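Local coordinates for protein Ras-3 from Cryphonectria parasitica (Cryphonectria parasitica, PDB 4KU4) that belongs to the Ras family of small P-loop proteins and holds guanosine-5'-diphosphate in its nucleotide pocket, at residues A18-G23 with E87-V92; L34-F39 with Y51-V56; Q81-N86 with E109-T114. All blocks are in the same frame, centred on the assembly; numbering follows the deposited sequence. Where two conformers were deposited one is given.

Contact 1: residues A18-G23 with E87-V92; sequences AMLGEG and ELFVIV. With GDP (guanosine-5'-diphosphate), chain C.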
loop_
_atom_site.group_PDB
_atom_site.type_symbol
_atom_site.label_atom_id
_atom_site.label_comp_id
_atom_site.label_asym_id
_atom_site.label_seq_id
_atom_site.Cartn_x
_atom_site.Cartn_y
_atom_site.Cartn_z
ATOM N N ALA A 18 1.398 -6.438 -1.394
ATOM C CA ALA A 18 2.704 -6.094 -0.837
ATOM C C ALA A 18 2.799 -4.609 -0.428
ATOM O O ALA A 18 2.344 -3.733 -1.151
ATOM C CB ALA A 18 3.843 -6.492 -1.804
ATOM N N MET A 19 3.363 -4.354 0.750
ATOM C CA MET A 19 3.753 -2.998 1.156
ATOM C C MET A 19 5.112 -2.642 0.582
ATOM O O MET A 19 6.043 -3.425 0.676
ATOM C CB MET A 19 3.845 -2.906 2.671
ATOM C CG MET A 19 2.634 -3.450 3.370
ATOM S SD MET A 19 1.166 -2.477 3.013
ATOM C CE MET A 19 1.568 -0.947 3.846
ATOM N N LEU A 20 5.206 -1.471 -0.025
ATOM C CA LEU A 20 6.508 -0.924 -0.448
ATOM C C LEU A 20 6.647 0.511 0.042
ATOM O O LEU A 20 5.647 1.167 0.352
ATOM C CB LEU A 20 6.646 -0.971 -1.971
ATOM C CG LEU A 20 6.557 -2.338 -2.645
ATOM C CD1 LEU A 20 6.394 -2.210 -4.172
ATOM C CD2 LEU A 20 7.762 -3.189 -2.278
ATOM N N GLY A 21 7.887 0.989 0.107
ATOM C CA GLY A 21 8.196 2.316 0.608
ATOM C C GLY A 21 9.493 2.347 1.403
ATOM O O GLY A 21 9.936 1.327 1.930
ATOM N N GLU A 22 10.110 3.522 1.497
ATOM C CA GLU A 22 11.334 3.644 2.283
ATOM C C GLU A 22 11.081 3.372 3.756
ATOM O O GLU A 22 9.939 3.371 4.216
ATOM C CB GLU A 22 11.928 5.043 2.142
ATOM C CG GLU A 22 12.597 5.312 0.820
ATOM C CD GLU A 22 13.419 6.588 0.854
ATOM O OE1 GLU A 22 13.000 7.551 1.539
ATOM O OE2 GLU A 22 14.487 6.620 0.209
ATOM N N GLY A 23 12.156 3.153 4.505
ATOM C CA GLY A 23 12.038 2.975 5.939
ATOM C C GLY A 23 11.446 4.182 6.634
ATOM O O GLY A 23 11.752 5.320 6.286
ATOM N N GLU A 87 -0.118 -9.594 -5.911
ATOM C CA GLU A 87 -1.014 -9.148 -6.979
ATOM C C GLU A 87 -1.269 -7.638 -6.921
ATOM O O GLU A 87 -1.383 -6.975 -7.952
ATOM C CB GLU A 87 -2.357 -9.913 -6.906
ATOM C CG GLU A 87 -3.585 -9.107 -7.382
ATOM C CD GLU A 87 -4.959 -9.812 -7.213
ATOM O OE1 GLU A 87 -5.380 -10.132 -6.061
ATOM O OE2 GLU A 87 -5.647 -10.006 -8.247
ATOM N N LEU A 88 -1.358 -7.104 -5.707
ATOM C CA LEU A 88 -1.748 -5.723 -5.502
ATOM C C LEU A 88 -0.705 -5.057 -4.629
ATOM O O LEU A 88 -0.022 -5.726 -3.859
ATOM C CB LEU A 88 -3.107 -5.655 -4.813
ATOM C CG LEU A 88 -4.207 -6.535 -5.405
ATOM C CD1 LEU A 88 -5.406 -6.645 -4.461
ATOM C CD2 LEU A 88 -4.640 -6.025 -6.785
ATOM N N PHE A 89 -0.607 -3.735 -4.730
ATOM C CA PHE A 89 0.466 -2.995 -4.096
ATOM C C PHE A 89 0.055 -1.704 -3.415
ATOM O O PHE A 89 -0.707 -0.903 -3.956
ATOM C CB PHE A 89 1.568 -2.707 -5.123
ATOM C CG PHE A 89 2.195 -3.947 -5.680
ATOM C CD1 PHE A 89 3.300 -4.514 -5.063
ATOM C CD2 PHE A 89 1.655 -4.572 -6.791
ATOM C CE1 PHE A 89 3.879 -5.669 -5.553
ATOM C CE2 PHE A 89 2.230 -5.731 -7.294
ATOM C CZ PHE A 89 3.342 -6.284 -6.662
ATOM N N VAL A 90 0.586 -1.519 -2.217
ATOM C CA VAL A 90 0.411 -0.295 -1.475
ATOM C C VAL A 90 1.793 0.321 -1.325
ATOM O O VAL A 90 2.647 -0.219 -0.617
ATOM C CB VAL A 90 -0.192 -0.581 -0.103
ATOM C CG1 VAL A 90 -0.356 0.716 0.691
ATOM C CG2 VAL A 90 -1.541 -1.314 -0.257
ATOM N N ILE A 91 2.022 1.435 -2.021
ATOM C CA ILE A 91 3.306 2.114 -1.983
ATOM C C ILE A 91 3.186 3.343 -1.097
ATOM O O ILE A 91 2.469 4.284 -1.424
ATOM C CB ILE A 91 3.765 2.447 -3.403
ATOM C CG1 ILE A 91 3.712 1.168 -4.241
ATOM C CG2 ILE A 91 5.159 3.095 -3.392
ATOM C CD1 ILE A 91 4.309 1.340 -5.637
ATOM N N VAL A 92 3.865 3.297 0.045
ATOM C CA VAL A 92 3.697 4.295 1.092
ATOM C C VAL A 92 4.809 5.351 1.101
ATOM O O VAL A 92 6.003 5.040 0.964
ATOM C CB VAL A 92 3.654 3.610 2.477
ATOM C CG1 VAL A 92 3.280 4.611 3.563
ATOM C CG2 VAL A 92 2.669 2.456 2.456
HETATM P PB GDP C . 8.080 1.615 8.382
HETATM O O1B GDP C . 7.518 0.246 8.684
HETATM O O2B GDP C . 7.615 2.061 6.999
HETATM O O3B GDP C . 9.594 1.595 8.452
HETATM O O3A GDP C . 7.494 2.658 9.474
HETATM P PA GDP C . 6.916 2.319 10.960
HETATM O O1A GDP C . 5.535 1.704 10.910
HETATM O O2A GDP C . 7.863 1.471 11.772
HETATM O "O5'" GDP C . 6.773 3.784 11.594
HETATM C "C5'" GDP C . 7.943 4.599 11.710
HETATM C "C4'" GDP C . 7.628 5.707 12.701
HETATM O "O4'" GDP C . 6.562 6.457 12.158
HETATM C "C3'" GDP C . 7.151 5.188 14.043
HETATM O "O3'" GDP C . 7.677 6.020 15.094
HETATM C "C2'" GDP C . 5.652 5.356 13.974
HETATM O "O2'" GDP C . 5.078 5.567 15.262
HETATM C "C1'" GDP C . 5.521 6.589 13.101
HETATM N N9 GDP C . 4.264 6.628 12.327
HETATM C C8 GDP C . 3.828 5.712 11.440
HETATM N N7 GDP C . 2.646 6.098 10.904
HETATM C C5 GDP C . 2.327 7.286 11.448
HETATM C C6 GDP C . 1.220 8.247 11.335
HETATM O O6 GDP C . 0.271 8.027 10.564
HETATM N N1 GDP C . 1.274 9.365 12.071
HETATM C C2 GDP C . 2.274 9.633 12.912
HETATM N N2 GDP C . 2.224 10.787 13.620
HETATM N N3 GDP C . 3.328 8.794 13.074
HETATM C C4 GDP C . 3.394 7.632 12.383
HETATM O O HOH W 1 8.618 5.833 0.192
#
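Ala-18, Met-19 and Leu-20 run parallel to Phe-89, Val-90 and Ile-91 as neighbouring strands, their directions 22° apart. Four backbone bonds tie them together, the first more bent and the rest nearly straight: Ala-18 N gives to Leu-88 O, Val-90 N to Ala-18 O, Leu-20 N to Val-90 O, and Val-92 N to Leu-20 O at 2.8 Å.

The buried length is closely packed on both faces. On one, the methyl of Ala-18 lies against the Phe-89 ring, its CB 3.8 Å from Phe-89 CE1, and Leu-20 CD1 reaches the same ring at Phe-89 CD1, 4.0 Å away. Helix 98-118 covers this side. On the other face Met-19 lies alongside Val-90, its SD 3.9 Å from Val-90 CB. Bends at chi2 (-65°) and chi3 (-68°) then turn the chain so that Met-19 CE meets Val-92 CG2 at 3.8 Å, with Phe-186 of helix 182-196 touching both Met-19 and Val-90.

Past Gly-21 the two chains part, and the contact becomes looser and wetter. One water bridges them, accepting from Glu-22 N at 3.0 Å and donating to Val-92 O. Glu-22 and Gly-23 belong to the guanosine-5'-diphosphate pocket, and Gly-21 O takes a bond from Lys-27 NZ. Central parallel strands, one leading into a loop that fits the P-loop (Walker A) pattern, are characteristic of P-loop nucleotide-binding folds, the Ras family among them.

Contact 2: residues L34-F39 with Y51-V56; sequences LTKHVF and YRRQCV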
loop_
_atom_site.group_PDB
_atom_site.type_symbol
_atom_site.label_atom_id
_atom_site.label_comp_id
_atom_site.label_asym_id
_atom_site.label_seq_id
_atom_site.Cartn_x
_atom_site.Cartn_y
_atom_site.Cartn_z
ATOM N N LEU A 34 -4.550 -1.793 10.157
ATOM C CA LEU A 34 -5.534 -2.418 9.305
ATOM C C LEU A 34 -6.010 -3.759 9.850
ATOM O O LEU A 34 -7.201 -4.035 9.847
ATOM C CB LEU A 34 -4.979 -2.620 7.905
ATOM C CG LEU A 34 -5.890 -3.409 6.972
ATOM C CD1 LEU A 34 -7.036 -2.518 6.482
ATOM C CD2 LEU A 34 -5.076 -3.948 5.817
ATOM N N THR A 35 -5.068 -4.588 10.304
ATOM C CA THR A 35 -5.380 -5.952 10.708
ATOM C C THR A 35 -5.835 -6.089 12.157
ATOM O O THR A 35 -6.154 -7.187 12.593
ATOM C CB THR A 35 -4.204 -6.902 10.441
ATOM O OG1 THR A 35 -3.079 -6.489 11.222
ATOM C CG2 THR A 35 -3.843 -6.898 8.968
ATOM N N LYS A 36 -5.884 -4.981 12.888
ATOM C CA LYS A 36 -6.402 -4.986 14.255
ATOM C C LYS A 36 -5.553 -5.885 15.149
ATOM O O LYS A 36 -6.067 -6.599 16.012
ATOM C CB LYS A 36 -7.876 -5.412 14.272
ATOM C CG LYS A 36 -8.774 -4.643 13.292
ATOM C CD LYS A 36 -9.381 -3.404 13.946
ATOM C CE LYS A 36 -10.085 -2.526 12.914
ATOM N NZ LYS A 36 -11.076 -3.315 12.117
ATOM N N HIS A 37 -4.242 -5.838 14.933
ATOM C CA HIS A 37 -3.278 -6.633 15.692
ATOM C C HIS A 37 -3.344 -6.223 17.169
ATOM O O HIS A 37 -3.683 -5.079 17.474
ATOM C CB HIS A 37 -1.875 -6.380 15.118
ATOM C CG HIS A 37 -0.843 -7.385 15.535
ATOM N ND1 HIS A 37 -0.233 -7.360 16.769
ATOM C CD2 HIS A 37 -0.305 -8.431 14.870
ATOM C CE1 HIS A 37 0.628 -8.355 16.851
ATOM N NE2 HIS A 37 0.617 -9.013 15.707
ATOM N N VAL A 38 -3.009 -7.139 18.080
ATOM C CA VAL A 38 -3.217 -6.912 19.526
ATOM C C VAL A 38 -2.452 -5.745 20.133
ATOM O O VAL A 38 -2.958 -5.047 21.015
ATOM C CB VAL A 38 -2.919 -8.162 20.393
ATOM C CG1 VAL A 38 -4.125 -9.068 20.442
ATOM C CG2 VAL A 38 -1.671 -8.896 19.902
ATOM N N PHE A 39 -1.226 -5.535 19.687
ATOM C CA PHE A 39 -0.494 -4.368 20.155
ATOM C C PHE A 39 -0.446 -3.383 19.002
ATOM O O PHE A 39 0.615 -3.036 18.486
ATOM C CB PHE A 39 0.896 -4.770 20.637
ATOM C CG PHE A 39 0.877 -5.757 21.774
ATOM C CD1 PHE A 39 0.320 -5.410 22.994
ATOM C CD2 PHE A 39 1.437 -7.018 21.628
ATOM C CE1 PHE A 39 0.301 -6.307 24.052
ATOM C CE2 PHE A 39 1.431 -7.921 22.683
ATOM C CZ PHE A 39 0.864 -7.561 23.897
ATOM N N TYR A 51 0.790 -10.306 7.359
ATOM C CA TYR A 51 -0.380 -10.045 8.204
ATOM C C TYR A 51 -1.659 -10.383 7.462
ATOM O O TYR A 51 -1.685 -10.387 6.236
ATOM C CB TYR A 51 -0.413 -8.571 8.631
ATOM C CG TYR A 51 0.728 -8.141 9.512
ATOM C CD1 TYR A 51 0.623 -8.210 10.895
ATOM C CD2 TYR A 51 1.914 -7.654 8.960
ATOM C CE1 TYR A 51 1.663 -7.821 11.714
ATOM C CE2 TYR A 51 2.964 -7.262 9.772
ATOM C CZ TYR A 51 2.834 -7.345 11.143
ATOM O OH TYR A 51 3.861 -6.948 11.955
ATOM N N ARG A 52 -2.734 -10.664 8.199
ATOM C CA ARG A 52 -3.996 -11.027 7.571
ATOM C C ARG A 52 -5.145 -10.165 8.070
ATOM O O ARG A 52 -5.222 -9.818 9.255
ATOM C CB ARG A 52 -4.330 -12.499 7.841
ATOM C CG ARG A 52 -3.384 -13.503 7.198
ATOM C CD ARG A 52 -3.578 -14.898 7.781
ATOM N NE ARG A 52 -3.418 -14.900 9.233
ATOM C CZ ARG A 52 -2.265 -14.946 9.888
ATOM N NH1 ARG A 52 -1.094 -14.993 9.239
ATOM N NH2 ARG A 52 -2.282 -14.933 11.213
ATOM N N ARG A 53 -6.048 -9.841 7.158
ATOM C CA ARG A 53 -7.304 -9.186 7.514
ATOM C C ARG A 53 -8.467 -9.907 6.833
ATOM O O ARG A 53 -8.571 -9.931 5.605
ATOM C CB ARG A 53 -7.280 -7.708 7.103
ATOM C CG ARG A 53 -8.649 -6.992 7.225
ATOM C CD ARG A 53 -9.024 -6.674 8.669
ATOM N NE ARG A 53 -10.408 -6.204 8.774
ATOM C CZ ARG A 53 -10.782 -4.928 8.733
ATOM N NH1 ARG A 53 -12.064 -4.612 8.819
ATOM N NH2 ARG A 53 -9.885 -3.964 8.601
ATOM N N GLN A 54 -9.329 -10.526 7.635
ATOM C CA GLN A 54 -10.597 -11.010 7.129
ATOM C C GLN A 54 -11.539 -9.827 7.204
ATOM O O GLN A 54 -11.568 -9.116 8.219
ATOM C CB GLN A 54 -11.128 -12.162 7.989
ATOM C CG GLN A 54 -10.275 -13.407 7.907
ATOM C CD GLN A 54 -10.934 -14.616 8.560
ATOM O OE1 GLN A 54 -10.837 -14.819 9.772
ATOM N NE2 GLN A 54 -11.595 -15.429 7.749
ATOM N N CYS A 55 -12.273 -9.595 6.124
ATOM C CA CYS A 55 -13.180 -8.454 6.056
ATOM C C CYS A 55 -14.245 -8.715 5.013
ATOM O O CYS A 55 -14.225 -9.738 4.323
ATOM C CB CYS A 55 -12.398 -7.174 5.692
ATOM S SG CYS A 55 -11.323 -7.335 4.221
ATOM N N VAL A 56 -15.191 -7.788 4.924
ATOM C CA VAL A 56 -16.151 -7.762 3.837
ATOM C C VAL A 56 -15.945 -6.443 3.100
ATOM O O VAL A 56 -16.112 -5.371 3.682
ATOM C CB VAL A 56 -17.603 -7.822 4.354
ATOM C CG1 VAL A 56 -18.569 -7.891 3.184
ATOM C CG2 VAL A 56 -17.792 -9.025 5.261
#
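Leu-34 and Thr-35 lie in the last turn of a helix closed by a Schellman motif, with Lys-36 at positive phi, and the chain there runs 115° from the direction of strand residues Tyr-51 to Arg-53, Thr-35 CA and Arg-53 CA being 4.9 Å apart. Thr-35 sits against the strand: its CG2 touches Tyr-51 CB and lies 3.2 Å from Arg-52 O, while its hydroxyl turns back to Thr-31 O. Arg-53, bent at chi2 (75°), brings its guanidinium to the helix end, where NH2 donates to Leu-34 O at 3.0 Å; the acceptor is tilted 29° from the guanidinium plane. In the same group, NE bonds to Gln-54 O, which helps fix its rotation. Lys-36 NZ stands over one guanidinium face, 3.7 Å from Arg-53 NH1. Both cations gather at Glu-183, which makes a salt bridge to Arg-53 and a long, weak ion pair with Lys-36. Farther along, His-37 CD2 comes in at the edge of the Tyr-51 ring, 3.8 Å from Tyr-51 CE1, and His-37 also stacks on Tyr-43. Helix 27-35 thus closes against edge strand 50-57, with strand 60-67 beside it and helix 182-196 touching Leu-34 and Cys-55.

Contact 3: residues Q81-N86 with E109-T114; sequences QWIRQN and EEVIQT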
loop_
_atom_site.group_PDB
_atom_site.type_symbol
_atom_site.label_atom_id
_atom_site.label_comp_id
_atom_site.label_asym_id
_atom_site.label_seq_id
_atom_site.Cartn_x
_atom_site.Cartn_y
_atom_site.Cartn_z
ATOM N N GLN A 81 11.447 -9.944 -5.740
ATOM C CA GLN A 81 10.732 -11.154 -5.332
ATOM C C GLN A 81 9.397 -10.762 -4.701
ATOM O O GLN A 81 8.364 -11.355 -4.999
ATOM C CB GLN A 81 11.557 -11.991 -4.352
ATOM C CG GLN A 81 11.155 -13.460 -4.306
ATOM C CD GLN A 81 12.344 -14.369 -4.011
ATOM O OE1 GLN A 81 12.986 -14.244 -2.970
ATOM N NE2 GLN A 81 12.644 -15.281 -4.931
ATOM N N TRP A 82 9.433 -9.748 -3.847
ATOM C CA TRP A 82 8.217 -9.249 -3.215
ATOM C C TRP A 82 7.165 -8.924 -4.282
ATOM O O TRP A 82 5.968 -9.183 -4.105
ATOM C CB TRP A 82 8.519 -8.001 -2.382
ATOM C CG TRP A 82 9.492 -8.181 -1.231
ATOM C CD1 TRP A 82 9.779 -9.333 -0.562
ATOM C CD2 TRP A 82 10.272 -7.148 -0.607
ATOM N NE1 TRP A 82 10.699 -9.082 0.437
ATOM C CE2 TRP A 82 11.011 -7.748 0.429
ATOM C CE3 TRP A 82 10.411 -5.775 -0.826
ATOM C CZ2 TRP A 82 11.884 -7.021 1.244
ATOM C CZ3 TRP A 82 11.274 -5.055 -0.017
ATOM C CH2 TRP A 82 11.999 -5.678 1.005
ATOM N N ILE A 83 7.610 -8.363 -5.400
ATOM C CA ILE A 83 6.692 -7.950 -6.459
ATOM C C ILE A 83 6.121 -9.125 -7.257
ATOM O O ILE A 83 4.937 -9.141 -7.596
ATOM C CB ILE A 83 7.366 -6.916 -7.410
ATOM C CG1 ILE A 83 7.712 -5.647 -6.623
ATOM C CG2 ILE A 83 6.467 -6.583 -8.585
ATOM C CD1 ILE A 83 8.611 -4.665 -7.367
ATOM N N ARG A 84 6.962 -10.111 -7.560
ATOM C CA ARG A 84 6.511 -11.283 -8.298
ATOM C C ARG A 84 5.449 -12.051 -7.522
ATOM O O ARG A 84 4.518 -12.597 -8.112
ATOM C CB ARG A 84 7.693 -12.213 -8.612
ATOM C CG ARG A 84 8.776 -11.571 -9.458
ATOM C CD ARG A 84 9.982 -12.497 -9.632
ATOM N NE ARG A 84 10.058 -13.067 -10.975
ATOM C CZ ARG A 84 10.172 -14.366 -11.227
ATOM N NH1 ARG A 84 10.227 -15.233 -10.226
ATOM N NH2 ARG A 84 10.238 -14.797 -12.479
ATOM N N GLN A 85 5.575 -12.067 -6.199
ATOM C CA GLN A 85 4.725 -12.922 -5.369
ATOM C C GLN A 85 3.474 -12.232 -4.826
ATOM O O GLN A 85 2.774 -12.794 -3.988
ATOM C CB GLN A 85 5.535 -13.528 -4.225
ATOM C CG GLN A 85 6.609 -14.489 -4.713
ATOM C CD GLN A 85 7.645 -14.823 -3.652
ATOM O OE1 GLN A 85 8.608 -15.543 -3.925
ATOM N NE2 GLN A 85 7.458 -14.301 -2.441
ATOM N N ASN A 86 3.196 -11.026 -5.306
ATOM C CA ASN A 86 1.979 -10.320 -4.899
ATOM C C ASN A 86 1.191 -9.766 -6.093
ATOM O O ASN A 86 1.756 -9.499 -7.155
ATOM C CB ASN A 86 2.299 -9.216 -3.887
ATOM C CG ASN A 86 2.660 -9.765 -2.528
ATOM O OD1 ASN A 86 1.783 -10.046 -1.699
ATOM N ND2 ASN A 86 3.948 -9.909 -2.280
ATOM N N GLU A 109 7.581 2.668 -10.621
ATOM C CA GLU A 109 8.173 2.242 -11.893
ATOM C C GLU A 109 8.773 0.843 -11.792
ATOM O O GLU A 109 8.632 0.065 -12.727
ATOM C CB GLU A 109 9.220 3.239 -12.412
ATOM C CG GLU A 109 9.142 3.500 -13.910
ATOM C CD GLU A 109 10.081 2.611 -14.691
ATOM O OE1 GLU A 109 10.135 2.749 -15.931
ATOM O OE2 GLU A 109 10.772 1.780 -14.063
ATOM N N GLU A 110 9.430 0.526 -10.672
ATOM C CA GLU A 110 9.911 -0.833 -10.440
ATOM C C GLU A 110 8.765 -1.831 -10.530
ATOM O O GLU A 110 8.893 -2.887 -11.150
ATOM C CB GLU A 110 10.594 -0.977 -9.069
ATOM C CG GLU A 110 12.008 -0.427 -8.954
ATOM C CD GLU A 110 12.661 -0.828 -7.637
ATOM O OE1 GLU A 110 12.149 -1.766 -6.991
ATOM O OE2 GLU A 110 13.678 -0.218 -7.247
ATOM N N VAL A 111 7.643 -1.514 -9.896
ATOM C CA VAL A 111 6.508 -2.440 -9.923
ATOM C C VAL A 111 6.011 -2.703 -11.346
ATOM O O VAL A 111 5.891 -3.856 -11.773
ATOM C CB VAL A 111 5.352 -1.965 -9.010
ATOM C CG1 VAL A 111 4.077 -2.756 -9.295
ATOM C CG2 VAL A 111 5.762 -2.105 -7.550
ATOM N N ILE A 112 5.731 -1.629 -12.081
ATOM C CA ILE A 112 5.266 -1.753 -13.460
ATOM C C ILE A 112 6.241 -2.535 -14.352
ATOM O O ILE A 112 5.830 -3.446 -15.069
ATOM C CB ILE A 112 4.983 -0.376 -14.077
ATOM C CG1 ILE A 112 3.690 0.189 -13.492
ATOM C CG2 ILE A 112 4.870 -0.483 -15.590
ATOM C CD1 ILE A 112 2.479 -0.615 -13.844
ATOM N N GLN A 113 7.522 -2.180 -14.296
ATOM C CA GLN A 113 8.533 -2.834 -15.125
ATOM C C GLN A 113 8.659 -4.318 -14.798
ATOM O O GLN A 113 8.775 -5.153 -15.696
ATOM C CB GLN A 113 9.894 -2.144 -14.975
ATOM C CG GLN A 113 9.920 -0.695 -15.452
ATOM C CD GLN A 113 9.569 -0.547 -16.922
ATOM O OE1 GLN A 113 9.519 -1.532 -17.663
ATOM N NE2 GLN A 113 9.319 0.691 -17.353
ATOM N N THR A 114 8.648 -4.641 -13.510
ATOM C CA THR A 114 8.721 -6.028 -13.075
ATOM C C THR A 114 7.488 -6.810 -13.527
ATOM O O THR A 114 7.611 -7.898 -14.081
ATOM C CB THR A 114 8.904 -6.140 -11.547
ATOM O OG1 THR A 114 10.095 -5.442 -11.156
ATOM C CG2 THR A 114 9.015 -7.601 -11.127
#
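Ile-83 carries nearly all of this helix-to-helix contact, pushing its side chain between Val-111 and Thr-114. The two branches of Ile-83 divide the work. CG1 is anti to the carbonyl carbon (chi1 -63°) and carries the longer arm forward, so that CD1 lies 3.8 Å from Val-111 CG2 and also comes near Glu-110 O. The shorter branch, CG2, meets the methyl of Thr-114, with Ile-83 CG2 and Thr-114 CG2 3.7 Å apart. Thr-114 can offer that methyl because its hydroxyl is turned back into its own helix: OG1 donates to Glu-110 O at 2.8 Å, a carbonyl that also accepts from Thr-114 N on the opposite face of its plane. Both helices pack on the same side of the central Ras-type sheet, where Phe-89 of strand 88-94 touches Ile-83 as well as Val-111. Next in sequence, Arg-84 adds its aliphatic part, CG lying 4.3 Å from Thr-114 CG2, while Glu-110 makes a salt bridge to Arg-79, one turn before Ile-83. Where the chain leaves the helix, Asn-86 ND2 donates to Trp-82 O in the plane of its own amide, at 2.8 Å and 174°. Lys-115 NZ, just beyond Thr-114, bonds to the carbonyls of both Ile-83 and Asn-86.

Overall arrangement
Contact 1 lies near the centre of the chain, where strands 15-20 and 88-94 pair in the mixed sheet. Contact 3 is about 10 Å from it, centre to centre, and touches it: Leu-20 and Phe-89 meet Val-111, and helices 77-84 and 98-118 come just before and after strand 88-94. Contact 2, on edge strand 50-57, touches neither; its centre is about 17 Å from that of contact 1 and about 24 Å from that of contact 3. Along the chain, contact 2 nests within the loop closed by contact 1, whose segments alternate with those of contact 3. Core and edge are thus joined through one sheet, with the nucleotide loop running from strand 15-20 into helix 27-35.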